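Local coordinates for protein ATP grasp ligase (Microcystis aeruginosa MRC, PDB 5IG9) that probably acts as an ATP-grasp ligase, with an activity like that of ribosomal S6-glutamic acid ligases, at residues 216-228 with 303-317. Residues are numbered along the deposited sequence; the frame is centred on the assembly and turned at random.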
ATOM      1  N   LEU A 216      -4.260 -26.524   7.829  1.00 41.42           N
ATOM      2  CA  LEU A 216      -5.426 -26.260   6.995  1.00 38.45           C
ATOM      3  C   LEU A 216      -5.098 -25.179   5.974  1.00 35.89           C
ATOM      4  O   LEU A 216      -4.507 -24.150   6.321  1.00 33.75           O
ATOM      5  CB  LEU A 216      -6.626 -25.822   7.839  1.00 40.21           C
ATOM      6  CG  LEU A 216      -7.075 -26.730   8.984  1.00 41.81           C
ATOM      7  CD1 LEU A 216      -8.339 -26.188   9.627  1.00 40.08           C
ATOM      8  CD2 LEU A 216      -7.289 -28.144   8.490  1.00 44.21           C
ATOM      9  N   ARG A 217      -5.486 -25.413   4.722  1.00 40.84           N
ATOM     10  CA  ARG A 217      -5.422 -24.414   3.659  1.00 41.75           C
ATOM     11  C   ARG A 217      -6.843 -24.150   3.191  1.00 40.23           C
ATOM     12  O   ARG A 217      -7.461 -25.008   2.558  1.00 41.60           O
ATOM     13  CB  ARG A 217      -4.539 -24.883   2.506  1.00 40.74           C
ATOM     14  CG  ARG A 217      -4.393 -23.864   1.386  1.00 40.14           C
ATOM     15  CD  ARG A 217      -3.590 -22.647   1.829  1.00 40.84           C
ATOM     16  NE  ARG A 217      -3.311 -21.742   0.716  1.00 41.22           N
ATOM     17  CZ  ARG A 217      -2.462 -20.721   0.779  1.00 40.39           C
ATOM     18  NH1 ARG A 217      -1.806 -20.471   1.904  1.00 40.81           N
ATOM     19  NH2 ARG A 217      -2.267 -19.951  -0.283  1.00 40.99           N
ATOM     20  N   ILE A 218      -7.351 -22.964   3.494  1.00 37.81           N
ATOM     21  CA  ILE A 218      -8.749 -22.615   3.272  1.00 38.85           C
ATOM     22  C   ILE A 218      -8.814 -21.528   2.211  1.00 38.53           C
ATOM     23  O   ILE A 218      -8.303 -20.422   2.415  1.00 39.51           O
ATOM     24  CB  ILE A 218      -9.420 -22.162   4.575  1.00 40.91           C
ATOM     25  CG1 ILE A 218      -9.212 -23.228   5.650  1.00 41.16           C
ATOM     26  CG2 ILE A 218     -10.894 -21.877   4.349  1.00 41.40           C
ATOM     27  CD1 ILE A 218      -9.559 -22.769   7.033  1.00 42.72           C
ATOM     28  N   THR A 219      -9.445 -21.841   1.086  1.00 37.36           N
ATOM     29  CA  THR A 219      -9.621 -20.906  -0.016  1.00 38.12           C
ATOM     30  C   THR A 219     -11.099 -20.559  -0.122  1.00 42.17           C
ATOM     31  O   THR A 219     -11.940 -21.451  -0.273  1.00 41.35           O
ATOM     32  CB  THR A 219      -9.111 -21.500  -1.329  1.00 37.30           C
ATOM     33  OG1 THR A 219      -7.771 -21.965  -1.153  1.00 46.96           O
ATOM     34  CG2 THR A 219      -9.128 -20.451  -2.417  1.00 37.33           C
ATOM     35  N   ILE A 220     -11.413 -19.270  -0.037  1.00 40.82           N
ATOM     36  CA  ILE A 220     -12.788 -18.789  -0.046  1.00 40.98           C
ATOM     37  C   ILE A 220     -13.001 -17.964  -1.304  1.00 41.90           C
ATOM     38  O   ILE A 220     -12.212 -17.056  -1.594  1.00 44.41           O
ATOM     39  CB  ILE A 220     -13.104 -17.960   1.210  1.00 42.57           C
ATOM     40  CG1 ILE A 220     -12.982 -18.835   2.462  1.00 42.67           C
ATOM     41  CG2 ILE A 220     -14.490 -17.343   1.103  1.00 44.14           C
ATOM     42  CD1 ILE A 220     -13.153 -18.076   3.754  1.00 42.24           C
ATOM     43  N   VAL A 221     -14.061 -18.278  -2.046  1.00 45.26           N
ATOM     44  CA  VAL A 221     -14.456 -17.520  -3.229  1.00 43.06           C
ATOM     45  C   VAL A 221     -15.902 -17.087  -3.023  1.00 43.77           C
ATOM     46  O   VAL A 221     -16.825 -17.903  -3.159  1.00 47.69           O
ATOM     47  CB  VAL A 221     -14.313 -18.334  -4.521  1.00 44.10           C
ATOM     48  CG1 VAL A 221     -14.546 -17.445  -5.727  1.00 43.46           C
ATOM     49  CG2 VAL A 221     -12.948 -18.998  -4.589  1.00 44.68           C
ATOM     50  N   GLY A 222     -16.105 -15.809  -2.712  1.00 44.95           N
ATOM     51  CA  GLY A 222     -17.429 -15.328  -2.370  1.00 45.65           C
ATOM     52  C   GLY A 222     -17.844 -15.832  -1.005  1.00 49.23           C
ATOM     53  O   GLY A 222     -17.383 -15.323   0.019  1.00 51.09           O
ATOM     54  N   GLU A 223     -18.717 -16.843  -0.978  1.00 48.79           N
ATOM     55  CA  GLU A 223     -19.079 -17.525   0.259  1.00 51.35           C
ATOM     56  C   GLU A 223     -18.898 -19.033   0.137  1.00 47.17           C
ATOM     57  O   GLU A 223     -19.432 -19.787   0.956  1.00 48.77           O
ATOM     58  CB  GLU A 223     -20.513 -17.188   0.675  1.00 53.47           C
ATOM     59  CG  GLU A 223     -20.700 -15.734   1.089  1.00 58.48           C
ATOM     60  CD  GLU A 223     -22.067 -15.462   1.688  1.00 63.72           C
ATOM     61  OE1 GLU A 223     -23.053 -16.081   1.235  1.00 71.84           O
ATOM     62  OE2 GLU A 223     -22.153 -14.635   2.619  1.00 68.69           O
ATOM     63  N   GLN A 224     -18.155 -19.485  -0.870  1.00 48.22           N
ATOM     64  CA  GLN A 224     -17.834 -20.893  -1.057  1.00 47.39           C
ATOM     65  C   GLN A 224     -16.481 -21.178  -0.421  1.00 45.92           C
ATOM     66  O   GLN A 224     -15.502 -20.474  -0.696  1.00 43.51           O
ATOM     67  CB  GLN A 224     -17.815 -21.251  -2.543  1.00 47.54           C
ATOM     68  CG  GLN A 224     -17.772 -22.735  -2.825  1.00 48.33           C
ATOM     69  CD  GLN A 224     -18.058 -23.045  -4.280  1.00 52.39           C
ATOM     70  OE1 GLN A 224     -18.180 -22.141  -5.108  1.00 53.40           O
ATOM     71  NE2 GLN A 224     -18.173 -24.331  -4.599  1.00 56.42           N
ATOM     72  N   ILE A 225     -16.428 -22.203   0.426  1.00 45.12           N
ATOM     73  CA  ILE A 225     -15.268 -22.469   1.268  1.00 43.11           C
ATOM     74  C   ILE A 225     -14.660 -23.801   0.865  1.00 42.98           C
ATOM     75  O   ILE A 225     -15.301 -24.849   1.002  1.00 37.37           O
ATOM     76  CB  ILE A 225     -15.640 -22.471   2.756  1.00 42.17           C
ATOM     77  CG1 ILE A 225     -16.421 -21.202   3.097  1.00 42.48           C
ATOM     78  CG2 ILE A 225     -14.392 -22.586   3.613  1.00 46.25           C
ATOM     79  CD1 ILE A 225     -16.896 -21.145   4.521  1.00 44.23           C
ATOM     80  N   PHE A 226     -13.416 -23.761   0.386  1.00 40.64           N
ATOM     81  CA  PHE A 226     -12.655 -24.957   0.041  1.00 41.77           C
ATOM     82  C   PHE A 226     -11.600 -25.181   1.119  1.00 41.01           C
ATOM     83  O   PHE A 226     -10.622 -24.428   1.207  1.00 42.39           O
ATOM     84  CB  PHE A 226     -12.002 -24.819  -1.332  1.00 41.72           C
ATOM     85  CG  PHE A 226     -12.966 -24.503  -2.436  1.00 43.81           C
ATOM     86  CD1 PHE A 226     -13.281 -23.191  -2.748  1.00 45.57           C
ATOM     87  CD2 PHE A 226     -13.545 -25.519  -3.180  1.00 43.09           C
ATOM     88  CE1 PHE A 226     -14.160 -22.898  -3.768  1.00 47.04           C
ATOM     89  CE2 PHE A 226     -14.425 -25.232  -4.203  1.00 41.95           C
ATOM     90  CZ  PHE A 226     -14.734 -23.923  -4.499  1.00 43.11           C
ATOM     91  N   THR A 227     -11.785 -26.223   1.926  1.00 47.89           N
ATOM     92  CA  THR A 227     -10.903 -26.519   3.046  1.00 44.62           C
ATOM     93  C   THR A 227     -10.101 -27.776   2.753  1.00 42.56           C
ATOM     94  O   THR A 227     -10.674 -28.824   2.435  1.00 43.71           O
ATOM     95  CB  THR A 227     -11.696 -26.697   4.341  1.00 44.97           C
ATOM     96  OG1 THR A 227     -12.459 -25.515   4.602  1.00 45.75           O
ATOM     97  CG2 THR A 227     -10.749 -26.945   5.506  1.00 47.15           C
ATOM     98  N   ALA A 228      -8.781 -27.671   2.878  1.00 42.36           N
ATOM     99  CA  ALA A 228      -7.871 -28.787   2.673  1.00 42.42           C
ATOM    100  C   ALA A 228      -6.968 -28.943   3.889  1.00 43.62           C
ATOM    101  O   ALA A 228      -6.522 -27.952   4.474  1.00 41.60           O
ATOM    102  CB  ALA A 228      -7.032 -28.585   1.408  1.00 41.13           C
ATOM    103  N   TRP A 303      -2.133 -25.157  -6.653  1.00 46.54           N
ATOM    104  CA  TRP A 303      -1.609 -26.436  -6.187  1.00 45.30           C
ATOM    105  C   TRP A 303      -2.637 -27.242  -5.409  1.00 46.95           C
ATOM    106  O   TRP A 303      -2.352 -28.392  -5.057  1.00 50.43           O
ATOM    107  CB  TRP A 303      -0.352 -26.225  -5.342  1.00 44.63           C
ATOM    108  CG  TRP A 303      -0.494 -25.215  -4.250  1.00 44.45           C
ATOM    109  CD1 TRP A 303      -0.268 -23.874  -4.342  1.00 43.90           C
ATOM    110  CD2 TRP A 303      -0.875 -25.464  -2.890  1.00 44.04           C
ATOM    111  NE1 TRP A 303      -0.493 -23.270  -3.130  1.00 45.04           N
ATOM    112  CE2 TRP A 303      -0.864 -24.225  -2.221  1.00 43.52           C
ATOM    113  CE3 TRP A 303      -1.225 -26.615  -2.174  1.00 44.16           C
ATOM    114  CZ2 TRP A 303      -1.194 -24.101  -0.873  1.00 45.65           C
ATOM    115  CZ3 TRP A 303      -1.550 -26.491  -0.835  1.00 45.62           C
ATOM    116  CH2 TRP A 303      -1.534 -25.243  -0.199  1.00 46.59           C
ATOM    117  N   LEU A 304      -3.807 -26.673  -5.130  1.00 44.28           N
ATOM    118  CA  LEU A 304      -4.934 -27.422  -4.593  1.00 45.27           C
ATOM    119  C   LEU A 304      -5.902 -27.875  -5.675  1.00 45.92           C
ATOM    120  O   LEU A 304      -6.811 -28.661  -5.385  1.00 48.30           O
ATOM    121  CB  LEU A 304      -5.692 -26.582  -3.561  1.00 47.48           C
ATOM    122  CG  LEU A 304      -5.061 -26.436  -2.178  1.00 49.05           C
ATOM    123  CD1 LEU A 304      -5.974 -25.625  -1.282  1.00 52.12           C
ATOM    124  CD2 LEU A 304      -4.793 -27.803  -1.572  1.00 48.93           C
ATOM    125  N   GLU A 305      -5.733 -27.392  -6.907  1.00 45.56           N
ATOM    126  CA  GLU A 305      -6.574 -27.765  -8.037  1.00 46.07           C
ATOM    127  C   GLU A 305      -5.896 -28.759  -8.973  1.00 46.43           C
ATOM    128  O   GLU A 305      -6.504 -29.764  -9.349  1.00 52.31           O
ATOM    129  CB  GLU A 305      -6.992 -26.515  -8.818  1.00 49.23           C
ATOM    130  CG  GLU A 305      -7.842 -26.807 -10.046  1.00 53.12           C
ATOM    131  CD  GLU A 305      -8.662 -25.610 -10.473  1.00 55.72           C
ATOM    132  OE1 GLU A 305      -8.371 -24.494  -9.996  1.00 60.46           O
ATOM    133  OE2 GLU A 305      -9.604 -25.783 -11.276  1.00 53.43           O
ATOM    134  N   LEU A 306      -4.649 -28.498  -9.372  1.00 50.82           N
ATOM    135  CA  LEU A 306      -3.944 -29.429 -10.246  1.00 48.85           C
ATOM    136  C   LEU A 306      -3.412 -30.640  -9.496  1.00 50.72           C
ATOM    137  O   LEU A 306      -3.021 -31.628 -10.128  1.00 52.25           O
ATOM    138  CB  LEU A 306      -2.791 -28.722 -10.959  1.00 49.72           C
ATOM    139  CG  LEU A 306      -3.190 -27.554 -11.861  1.00 51.61           C
ATOM    140  CD1 LEU A 306      -1.991 -27.065 -12.655  1.00 52.71           C
ATOM    141  CD2 LEU A 306      -4.330 -27.962 -12.783  1.00 50.23           C
ATOM    142  N   TYR A 307      -3.386 -30.584  -8.174  1.00 50.92           N
ATOM    143  CA  TYR A 307      -2.940 -31.660  -7.310  1.00 49.85           C
ATOM    144  C   TYR A 307      -4.034 -31.908  -6.290  1.00 48.03           C
ATOM    145  O   TYR A 307      -4.953 -31.093  -6.151  1.00 44.81           O
ATOM    146  CB  TYR A 307      -1.614 -31.287  -6.626  1.00 53.69           C
ATOM    147  CG  TYR A 307      -0.517 -30.946  -7.606  1.00 57.03           C
ATOM    148  CD1 TYR A 307       0.268 -31.941  -8.173  1.00 60.76           C
ATOM    149  CD2 TYR A 307      -0.274 -29.631  -7.973  1.00 62.95           C
ATOM    150  CE1 TYR A 307       1.271 -31.634  -9.073  1.00 63.86           C
ATOM    151  CE2 TYR A 307       0.725 -29.312  -8.871  1.00 64.54           C
ATOM    152  CZ  TYR A 307       1.494 -30.317  -9.419  1.00 68.39           C
ATOM    153  OH  TYR A 307       2.489 -30.001 -10.315  1.00 70.78           O
ATOM    154  N   PRO A 308      -3.993 -33.048  -5.573  1.00 45.60           N
ATOM    155  CA  PRO A 308      -5.060 -33.329  -4.605  1.00 45.47           C
ATOM    156  C   PRO A 308      -5.261 -32.198  -3.605  1.00 47.04           C
ATOM    157  O   PRO A 308      -4.291 -31.538  -3.231  1.00 45.76           O
ATOM    158  CB  PRO A 308      -4.567 -34.596  -3.909  1.00 47.01           C
ATOM    159  CG  PRO A 308      -3.743 -35.279  -4.947  1.00 45.26           C
ATOM    160  CD  PRO A 308      -3.048 -34.177  -5.686  1.00 45.44           C
ATOM    161  N   PRO A 309      -6.500 -31.992  -3.170  1.00 45.60           N
ATOM    162  CA  PRO A 309      -7.628 -32.817  -3.615  1.00 43.81           C
ATOM    163  C   PRO A 309      -8.265 -32.347  -4.919  1.00 46.70           C
ATOM    164  O   PRO A 309      -9.484 -32.437  -5.062  1.00 49.94           O
ATOM    165  CB  PRO A 309      -8.629 -32.670  -2.469  1.00 43.23           C
ATOM    166  CG  PRO A 309      -8.351 -31.315  -1.913  1.00 45.19           C
ATOM    167  CD  PRO A 309      -6.870 -31.096  -2.060  1.00 44.59           C
ATOM    168  N   TYR A 310      -7.453 -31.859  -5.852  1.00 49.09           N
ATOM    169  CA  TYR A 310      -7.957 -31.389  -7.138  1.00 52.48           C
ATOM    170  C   TYR A 310      -9.223 -30.551  -6.981  1.00 51.91           C
ATOM    171  O   TYR A 310     -10.282 -30.909  -7.493  1.00 49.46           O
ATOM    172  CB  TYR A 310      -8.228 -32.571  -8.071  1.00 51.33           C
ATOM    173  CG  TYR A 310      -7.081 -33.546  -8.179  1.00 49.08           C
ATOM    174  CD1 TYR A 310      -5.935 -33.223  -8.894  1.00 48.52           C
ATOM    175  CD2 TYR A 310      -7.142 -34.792  -7.571  1.00 48.67           C
ATOM    176  CE1 TYR A 310      -4.883 -34.112  -8.998  1.00 48.06           C
ATOM    177  CE2 TYR A 310      -6.095 -35.687  -7.670  1.00 47.78           C
ATOM    178  CZ  TYR A 310      -4.968 -35.342  -8.384  1.00 48.03           C
ATOM    179  OH  TYR A 310      -3.922 -36.229  -8.485  1.00 49.61           O
ATOM    180  N   PHE A 311      -9.106 -29.437  -6.268  1.00 49.11           N
ATOM    181  CA  PHE A 311     -10.243 -28.552  -6.047  1.00 48.16           C
ATOM    182  C   PHE A 311     -10.551 -27.733  -7.297  1.00 49.00           C
ATOM    183  O   PHE A 311      -9.635 -27.282  -7.989  1.00 52.46           O
ATOM    184  CB  PHE A 311      -9.971 -27.618  -4.866  1.00 48.78           C
ATOM    185  CG  PHE A 311     -10.394 -28.178  -3.539  1.00 45.02           C
ATOM    186  CD1 PHE A 311     -11.652 -28.729  -3.372  1.00 45.13           C
ATOM    187  CD2 PHE A 311      -9.532 -28.150  -2.456  1.00 43.88           C
ATOM    188  CE1 PHE A 311     -12.044 -29.244  -2.152  1.00 47.75           C
ATOM    189  CE2 PHE A 311      -9.916 -28.663  -1.232  1.00 45.15           C
ATOM    190  CZ  PHE A 311     -11.174 -29.211  -1.079  1.00 48.81           C
ATOM    191  N   PRO A 312     -11.898 -27.543  -7.578  1.00 44.21           N
ATOM    192  CA  PRO A 312     -12.154 -26.745  -8.785  1.00 44.85           C
ATOM    193  C   PRO A 312     -12.363 -25.280  -8.424  1.00 47.63           C
ATOM    194  O   PRO A 312     -13.483 -24.774  -8.497  1.00 56.98           O
ATOM    195  CB  PRO A 312     -13.446 -27.349  -9.324  1.00 43.88           C
ATOM    196  CG  PRO A 312     -14.234 -27.660  -8.102  1.00 44.76           C
ATOM    197  CD  PRO A 312     -13.260 -27.902  -6.978  1.00 45.78           C
ATOM    198  N   ILE A 313     -11.283 -24.612  -8.033  1.00 48.65           N
ATOM    199  CA  ILE A 313     -11.345 -23.209  -7.643  1.00 44.16           C
ATOM    200  C   ILE A 313     -11.366 -22.254  -8.832  1.00 43.41           C
ATOM    201  O   ILE A 313     -12.070 -21.245  -8.806  1.00 44.68           O
ATOM    202  CB  ILE A 313     -10.174 -22.834  -6.715  1.00 41.44           C
ATOM    203  CG1 ILE A 313     -10.209 -23.683  -5.443  1.00 42.39           C
ATOM    204  CG2 ILE A 313     -10.220 -21.353  -6.371  1.00 41.67           C
ATOM    205  CD1 ILE A 313      -8.839 -24.052  -4.916  1.00 44.99           C
ATOM    206  N   SER A 314     -10.598 -22.565  -9.870  1.00 45.97           N
ATOM    207  CA  SER A 314     -10.554 -21.696 -11.042  1.00 47.72           C
ATOM    208  C   SER A 314     -11.934 -21.531 -11.661  1.00 46.27           C
ATOM    209  O   SER A 314     -12.254 -20.464 -12.199  1.00 53.27           O
ATOM    210  CB  SER A 314      -9.571 -22.252 -12.071  1.00 46.70           C
ATOM    211  OG  SER A 314     -10.055 -23.461 -12.631  1.00 43.74           O
ATOM    212  N   GLN A 315     -12.768 -22.570 -11.590  1.00 47.00           N
ATOM    213  CA  GLN A 315     -14.148 -22.446 -12.045  1.00 47.77           C
ATOM    214  C   GLN A 315     -14.923 -21.462 -11.178  1.00 47.89           C
ATOM    215  O   GLN A 315     -15.674 -20.624 -11.688  1.00 50.22           O
ATOM    216  CB  GLN A 315     -14.822 -23.817 -12.043  1.00 47.72           C
ATOM    217  CG  GLN A 315     -16.241 -23.812 -12.579  1.00 49.90           C
ATOM    218  CD  GLN A 315     -16.313 -23.374 -14.029  1.00 52.79           C
ATOM    219  OE1 GLN A 315     -15.485 -23.769 -14.852  1.00 54.95           O
ATOM    220  NE2 GLN A 315     -17.302 -22.548 -14.348  1.00 52.15           N
ATOM    221  N   ALA A 316     -14.751 -21.545  -9.856  1.00 43.33           N
ATOM    222  CA  ALA A 316     -15.486 -20.655  -8.962  1.00 43.36           C
ATOM    223  C   ALA A 316     -15.050 -19.209  -9.144  1.00 45.24           C
ATOM    224  O   ALA A 316     -15.873 -18.290  -9.068  1.00 49.96           O
ATOM    225  CB  ALA A 316     -15.301 -21.090  -7.508  1.00 42.97           C
ATOM    226  N   ILE A 317     -13.757 -18.989  -9.385  1.00 45.02           N
ATOM    227  CA  ILE A 317     -13.257 -17.634  -9.606  1.00 46.77           C
ATOM    228  C   ILE A 317     -13.814 -17.071 -10.904  1.00 48.57           C
ATOM    229  O   ILE A 317     -14.291 -15.932 -10.951  1.00 53.37           O
ATOM    230  CB  ILE A 317     -11.718 -17.622  -9.607  1.00 46.71           C
ATOM    231  CG1 ILE A 317     -11.184 -17.972  -8.218  1.00 46.44           C
ATOM    232  CG2 ILE A 317     -11.190 -16.265 -10.064  1.00 45.37           C
ATOM    233  CD1 ILE A 317      -9.679 -18.012  -8.147  1.00 46.03           C
TER
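F226 buries more surface than any other residue of this contact, its ring touched by F311, P312, I313 and A316. With CG anti to its own carbonyl carbon (chi1 -56°), the F226 ring presents its edge to the face of F311 in an offset edge-to-face pair, the centroids 5.6 Å apart and the planes inclined at 66°. The same F311 face receives F226 CB almost along its normal, 4.2 Å from the ring centroid, while the opposite face is covered by P309. Two further atoms reach the F311 rim near its plane: T227 O, 3.6 Å from F311 CZ, and the methyl of A228. I313 CG1 lies over one face of F226, 4.2 Å from the centroid, a CH-pi contact.

At the turn end of the hairpin V221 splits its branches: CG2 meets I313 CG2 at 4.0 Å, whereas CG1 faces A316. At the other end R217 crosses W303 at about a right angle. Its chain, bent at chi2 (68°), brings R217 NE to 3.5 Å from W303 CZ2, which lies over one face of the guanidinium, and R217 CG packs on L304 CD1 at 3.6 Å. Beyond this, NH1 forms a salt bridge with D281 and NH2 bonds to E300 O. Cutting the side chain back to an alanine here is likely to leave D281 without its charged mate and E300 O without this donor, and to open a gap beside W303 and L304.

The segments meet through apolar and aromatic packing: residues 303-317 lie across one side of the antiparallel hairpin formed by strands 214-221 and 224-231. The first of these strands pairs with strand 277-284, and on the hairpin's other side I218 and I220 pack against helix 260-273, placing the hairpin between that helix and helix 313-323.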